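Local coordinates for protein 5-carboxyvanillate decarboxylase (Sphingomonas paucimobilis, PDB 4L6D) that probably removes a carboxyl group from 5-carboxyvanillate to give vanillate, in a manganese-containing active site of the amidohydrolase fold, at residues 59-72 and 298-311. Sequence-based numbering, arbitrary orientation.
With VNL (4-hydroxy-3-methoxybenzoate), chain J.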
loop_
_atom_site.group_PDB
_atom_site.type_symbol
_atom_site.label_atom_id
_atom_site.label_comp_id
_atom_site.label_asym_id
_atom_site.label_seq_id
_atom_site.Cartn_x
_atom_site.Cartn_y
_atom_site.Cartn_z
ATOM N N GLU A 59 31.158 -14.674 7.048
ATOM C CA GLU A 59 30.461 -13.697 7.884
ATOM C C GLU A 59 29.032 -14.145 8.211
ATOM O O GLU A 59 28.587 -14.041 9.358
ATOM C CB GLU A 59 30.442 -12.318 7.206
ATOM C CG GLU A 59 29.597 -11.248 7.927
ATOM C CD GLU A 59 29.420 -9.969 7.104
ATOM O OE1 GLU A 59 30.072 -9.839 6.044
ATOM O OE2 GLU A 59 28.620 -9.096 7.513
ATOM N N ARG A 60 28.322 -14.661 7.209
ATOM C CA ARG A 60 26.913 -14.998 7.388
ATOM C C ARG A 60 26.739 -16.069 8.466
ATOM O O ARG A 60 25.916 -15.927 9.369
ATOM C CB ARG A 60 26.287 -15.454 6.066
ATOM C CG ARG A 60 24.797 -15.761 6.155
ATOM C CD ARG A 60 24.304 -16.490 4.908
ATOM N NE ARG A 60 24.568 -15.749 3.675
ATOM C CZ ARG A 60 23.648 -15.114 2.953
ATOM N NH1 ARG A 60 22.361 -15.116 3.313
ATOM N NH2 ARG A 60 24.020 -14.481 1.847
ATOM N N LEU A 61 27.510 -17.143 8.368
ATOM C CA LEU A 61 27.403 -18.211 9.357
ATOM C C LEU A 61 27.895 -17.748 10.736
ATOM O O LEU A 61 27.318 -18.122 11.760
ATOM C CB LEU A 61 28.180 -19.440 8.889
ATOM C CG LEU A 61 27.938 -20.743 9.641
ATOM C CD1 LEU A 61 26.462 -21.127 9.647
ATOM C CD2 LEU A 61 28.776 -21.840 8.995
ATOM N N ALA A 62 28.952 -16.940 10.766
ATOM C CA ALA A 62 29.444 -16.414 12.038
ATOM C C ALA A 62 28.358 -15.598 12.740
ATOM O O ALA A 62 28.179 -15.703 13.955
ATOM C CB ALA A 62 30.711 -15.573 11.829
ATOM N N GLU A 63 27.639 -14.794 11.968
ATOM C CA GLU A 63 26.561 -13.976 12.526
ATOM C C GLU A 63 25.376 -14.840 12.957
ATOM O O GLU A 63 24.741 -14.575 13.980
ATOM C CB GLU A 63 26.098 -12.933 11.512
ATOM C CG GLU A 63 27.044 -11.769 11.399
ATOM C CD GLU A 63 26.840 -10.770 12.518
ATOM O OE1 GLU A 63 25.735 -10.189 12.596
ATOM O OE2 GLU A 63 27.773 -10.576 13.323
ATOM N N MET A 64 25.073 -15.876 12.185
ATOM C CA MET A 64 24.050 -16.824 12.612
ATOM C C MET A 64 24.431 -17.450 13.944
ATOM O O MET A 64 23.613 -17.542 14.854
ATOM C CB MET A 64 23.820 -17.901 11.550
ATOM C CG MET A 64 23.144 -17.362 10.284
ATOM S SD MET A 64 23.312 -18.485 8.876
ATOM C CE MET A 64 22.370 -19.899 9.467
ATOM N N ASP A 65 25.689 -17.850 14.076
ATOM C CA ASP A 65 26.132 -18.495 15.301
ATOM C C ASP A 65 26.082 -17.551 16.506
ATOM O O ASP A 65 25.626 -17.943 17.585
ATOM C CB ASP A 65 27.536 -19.091 15.125
ATOM C CG ASP A 65 27.536 -20.323 14.235
ATOM O OD1 ASP A 65 26.468 -20.943 14.080
ATOM O OD2 ASP A 65 28.605 -20.675 13.701
ATOM N N SER A 66 26.529 -16.312 16.324
ATOM C CA SER A 66 26.566 -15.371 17.442
ATOM C C SER A 66 25.168 -14.956 17.894
ATOM O O SER A 66 24.980 -14.565 19.041
ATOM C CB SER A 66 27.418 -14.138 17.105
ATOM O OG SER A 66 26.777 -13.321 16.142
ATOM N N ASN A 67 24.188 -15.057 17.000
ATOM C CA ASN A 67 22.811 -14.678 17.331
ATOM C C ASN A 67 21.864 -15.850 17.558
ATOM O O ASN A 67 20.674 -15.655 17.811
ATOM C CB ASN A 67 22.242 -13.759 16.253
ATOM C CG ASN A 67 22.913 -12.414 16.240
ATOM O OD1 ASN A 67 22.607 -11.552 17.069
ATOM N ND2 ASN A 67 23.844 -12.218 15.304
ATOM N N GLY A 68 22.391 -17.066 17.460
ATOM C CA GLY A 68 21.579 -18.252 17.686
ATOM C C GLY A 68 20.539 -18.500 16.607
ATOM O O GLY A 68 19.449 -18.993 16.884
ATOM N N VAL A 69 20.874 -18.159 15.369
ATOM C CA VAL A 69 19.986 -18.417 14.243
ATOM C C VAL A 69 20.290 -19.787 13.679
ATOM O O VAL A 69 21.394 -20.032 13.210
ATOM C CB VAL A 69 20.169 -17.387 13.126
ATOM C CG1 VAL A 69 19.228 -17.690 11.968
ATOM C CG2 VAL A 69 19.935 -15.969 13.657
ATOM N N ASP A 70 19.306 -20.676 13.717
ATOM C CA ASP A 70 19.494 -22.044 13.255
ATOM C C ASP A 70 19.705 -22.125 11.744
ATOM O O ASP A 70 20.605 -22.818 11.279
ATOM C CB ASP A 70 18.297 -22.909 13.666
ATOM C CG ASP A 70 18.055 -22.899 15.167
ATOM O OD1 ASP A 70 17.746 -21.822 15.735
ATOM O OD2 ASP A 70 18.154 -23.984 15.779
ATOM N N MET A 71 18.865 -21.434 10.981
ATOM C CA MET A 71 18.908 -21.539 9.519
ATOM C C MET A 71 18.612 -20.255 8.764
ATOM O O MET A 71 17.873 -19.385 9.232
ATOM C CB MET A 71 17.891 -22.588 9.028
ATOM C CG MET A 71 18.083 -23.985 9.586
ATOM S SD MET A 71 16.951 -25.191 8.858
ATOM C CE MET A 71 17.811 -25.514 7.308
ATOM N N HIS A 72 19.192 -20.167 7.572
ATOM C CA HIS A 72 18.711 -19.258 6.538
ATOM C C HIS A 72 18.081 -20.062 5.425
ATOM O O HIS A 72 18.671 -21.047 4.945
ATOM C CB HIS A 72 19.850 -18.475 5.900
ATOM C CG HIS A 72 20.293 -17.281 6.678
ATOM N ND1 HIS A 72 21.067 -16.288 6.116
ATOM C CD2 HIS A 72 20.099 -16.927 7.971
ATOM C CE1 HIS A 72 21.311 -15.360 7.023
ATOM N NE2 HIS A 72 20.754 -15.733 8.162
ATOM N N TYR A 298 18.550 -10.483 5.452
ATOM C CA TYR A 298 20.004 -10.396 5.376
ATOM C C TYR A 298 20.422 -10.597 3.904
ATOM O O TYR A 298 19.788 -11.372 3.199
ATOM C CB TYR A 298 20.608 -11.487 6.267
ATOM C CG TYR A 298 22.114 -11.472 6.303
ATOM C CD1 TYR A 298 22.792 -10.695 7.229
ATOM C CD2 TYR A 298 22.863 -12.220 5.392
ATOM C CE1 TYR A 298 24.170 -10.666 7.261
ATOM C CE2 TYR A 298 24.239 -12.195 5.416
ATOM C CZ TYR A 298 24.890 -11.421 6.360
ATOM O OH TYR A 298 26.265 -11.373 6.400
ATOM N N PRO A 299 21.481 -9.908 3.426
ATOM C CA PRO A 299 22.389 -8.979 4.108
ATOM C C PRO A 299 21.953 -7.526 4.032
ATOM O O PRO A 299 22.717 -6.629 4.411
ATOM C CB PRO A 299 23.693 -9.167 3.332
ATOM C CG PRO A 299 23.235 -9.397 1.929
ATOM C CD PRO A 299 21.965 -10.237 2.069
ATOM N N TYR A 300 20.743 -7.292 3.551
ATOM C CA TYR A 300 20.239 -5.928 3.435
ATOM C C TYR A 300 19.853 -5.336 4.792
ATOM O O TYR A 300 19.790 -4.114 4.949
ATOM C CB TYR A 300 19.076 -5.896 2.444
ATOM C CG TYR A 300 19.484 -6.350 1.047
ATOM C CD1 TYR A 300 20.229 -5.517 0.211
ATOM C CD2 TYR A 300 19.151 -7.618 0.575
ATOM C CE1 TYR A 300 20.621 -5.929 -1.064
ATOM C CE2 TYR A 300 19.537 -8.038 -0.702
ATOM C CZ TYR A 300 20.267 -7.190 -1.515
ATOM O OH TYR A 300 20.652 -7.589 -2.776
ATOM N N GLN A 301 19.585 -6.210 5.762
ATOM C CA GLN A 301 19.365 -5.818 7.152
ATOM C C GLN A 301 20.200 -6.711 8.060
ATOM O O GLN A 301 20.537 -7.836 7.688
ATOM C CB GLN A 301 17.890 -5.925 7.525
ATOM C CG GLN A 301 17.036 -4.976 6.719
ATOM C CD GLN A 301 15.718 -4.635 7.382
ATOM O OE1 GLN A 301 14.794 -4.209 6.714
ATOM N NE2 GLN A 301 15.649 -4.767 8.703
ATOM N N PRO A 302 20.542 -6.213 9.257
ATOM C CA PRO A 302 21.361 -6.988 10.195
ATOM C C PRO A 302 20.563 -8.025 10.982
ATOM O O PRO A 302 19.373 -7.849 11.242
ATOM C CB PRO A 302 21.871 -5.917 11.156
ATOM C CG PRO A 302 20.807 -4.895 11.169
ATOM C CD PRO A 302 20.329 -4.836 9.736
ATOM N N MET A 303 21.238 -9.093 11.380
ATOM C CA MET A 303 20.572 -10.199 12.064
ATOM C C MET A 303 20.146 -9.903 13.495
ATOM O O MET A 303 19.041 -10.278 13.880
ATOM C CB MET A 303 21.446 -11.453 12.038
ATOM C CG MET A 303 21.758 -11.909 10.630
ATOM S SD MET A 303 22.380 -13.598 10.598
ATOM C CE MET A 303 23.474 -13.564 9.171
ATOM N N ALA A 304 21.005 -9.255 14.286
ATOM C CA ALA A 304 20.717 -9.118 15.728
ATOM C C ALA A 304 19.370 -8.462 16.049
ATOM O O ALA A 304 18.609 -9.006 16.847
ATOM C CB ALA A 304 21.862 -8.432 16.485
ATOM N N PRO A 305 19.053 -7.313 15.417
ATOM C CA PRO A 305 17.761 -6.708 15.759
ATOM C C PRO A 305 16.584 -7.580 15.323
ATOM O O PRO A 305 15.564 -7.607 16.007
ATOM C CB PRO A 305 17.751 -5.384 14.981
ATOM C CG PRO A 305 19.155 -5.132 14.580
ATOM C CD PRO A 305 19.892 -6.429 14.582
ATOM N N ALA A 306 16.712 -8.275 14.199
ATOM C CA ALA A 306 15.616 -9.118 13.723
ATOM C C ALA A 306 15.382 -10.282 14.687
ATOM O O ALA A 306 14.249 -10.645 14.988
ATOM C CB ALA A 306 15.914 -9.623 12.314
ATOM N N VAL A 307 16.475 -10.877 15.144
ATOM C CA VAL A 307 16.420 -11.952 16.124
ATOM C C VAL A 307 15.794 -11.471 17.434
ATOM O O VAL A 307 14.912 -12.132 17.994
ATOM C CB VAL A 307 17.836 -12.520 16.368
ATOM C CG1 VAL A 307 17.868 -13.438 17.595
ATOM C CG2 VAL A 307 18.310 -13.266 15.123
ATOM N N GLN A 308 16.239 -10.319 17.921
ATOM C CA GLN A 308 15.745 -9.832 19.196
ATOM C C GLN A 308 14.278 -9.440 19.110
ATOM O O GLN A 308 13.540 -9.598 20.086
ATOM C CB GLN A 308 16.654 -8.722 19.716
ATOM C CG GLN A 308 18.035 -9.309 20.001
ATOM C CD GLN A 308 19.113 -8.288 20.295
ATOM O OE1 GLN A 308 18.836 -7.129 20.623
ATOM N NE2 GLN A 308 20.363 -8.730 20.203
ATOM N N PHE A 309 13.853 -8.992 17.930
ATOM C CA PHE A 309 12.440 -8.700 17.676
ATOM C C PHE A 309 11.554 -9.926 17.938
ATOM O O PHE A 309 10.564 -9.840 18.679
ATOM C CB PHE A 309 12.289 -8.165 16.244
ATOM C CG PHE A 309 10.942 -8.421 15.601
ATOM C CD1 PHE A 309 9.793 -7.757 16.022
ATOM C CD2 PHE A 309 10.847 -9.313 14.531
ATOM C CE1 PHE A 309 8.562 -7.989 15.392
ATOM C CE2 PHE A 309 9.629 -9.550 13.900
ATOM C CZ PHE A 309 8.484 -8.894 14.336
ATOM N N ILE A 310 11.916 -11.076 17.379
ATOM C CA ILE A 310 11.088 -12.261 17.597
ATOM C C ILE A 310 11.285 -12.884 18.991
ATOM O O ILE A 310 10.311 -13.326 19.607
ATOM C CB ILE A 310 11.220 -13.293 16.441
ATOM C CG1 ILE A 310 10.226 -14.445 16.613
ATOM C CG2 ILE A 310 12.624 -13.838 16.352
ATOM C CD1 ILE A 310 8.777 -14.018 16.588
ATOM N N ARG A 311 12.516 -12.881 19.515
ATOM C CA ARG A 311 12.754 -13.446 20.846
ATOM C C ARG A 311 11.980 -12.705 21.934
ATOM O O ARG A 311 11.656 -13.281 22.978
ATOM C CB ARG A 311 14.248 -13.463 21.198
ATOM C CG ARG A 311 15.077 -14.492 20.429
ATOM C CD ARG A 311 16.422 -14.644 21.141
ATOM N NE ARG A 311 17.460 -15.288 20.335
ATOM C CZ ARG A 311 17.535 -16.592 20.109
ATOM N NH1 ARG A 311 16.623 -17.413 20.623
ATOM N NH2 ARG A 311 18.527 -17.076 19.365
HETATM C C1 VNL J . 17.343 -4.078 -0.563
HETATM C CO1 VNL J . 16.671 -4.549 0.573
HETATM C CO2 VNL J . 17.450 -4.866 -1.726
HETATM C CM1 VNL J . 16.093 -5.832 0.573
HETATM C CM2 VNL J . 16.874 -6.134 -1.753
HETATM O OM VNL J . 16.925 -6.972 -2.837
HETATM C CZ VNL J . 16.179 -6.636 -0.563
HETATM C CC VNL J . 17.989 -2.718 -0.527
HETATM C CV VNL J . 17.579 -6.549 -4.049
HETATM O O1 VNL J . 18.170 -2.124 0.570
HETATM O O2 VNL J . 18.401 -2.225 -1.604
HETATM O O3 VNL J . 15.940 -7.982 -0.541
HETATM O O HOH W 1 23.691 -8.370 13.613
HETATM O O HOH W 2 24.139 -9.431 10.851
HETATM O O HOH W 3 20.748 -11.333 19.122
HETATM O O HOH W 4 20.010 -13.798 20.284
#
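Met303 packs against helix 59-67 as a knob, in the hole formed by Arg60, Glu63, Met64 and Asn67. Its CB lies 4.1 Å from Asn67 ND2. CG, anti to the carbonyl carbon, then carries the chain between the helix and His72. SD packs 3.9 Å from Met64 CG and accepts a weak, bent bond from His72 NE2 (3.6 Å, 145° at the hydrogen), at the edge of the imidazole. CE ends 3.4 Å from Arg60 O and sits over the centre of one face of the Tyr298 ring, whose opposite face rests on Pro299 CB. The edge of that ring, at CE2, comes over one face of the Arg60 guanidinium, the planes 72° apart; Ala10 O holds Arg60 NH2. Farther along, Arg311 NH2 donates to Asn67 O (3.0 Å, 163°) and, weakly, to Gly68 O, at the Schellman end of the helix. Tyr300, on the same loop as Tyr298, lays its ring over vanillate, CD1 being 3.3 Å from C1; a serine here would probably leave that aromatic face uncovered and Thr77 OG1 without its hydroxyl partner. In this TIM-barrel fold, helix 59-67, between strands 5-11 and 71-76, thus meets helix 303-311, after the last strand 292-293, probably mainly by packing, with Arg311 to Asn67 O the stronger polar tie.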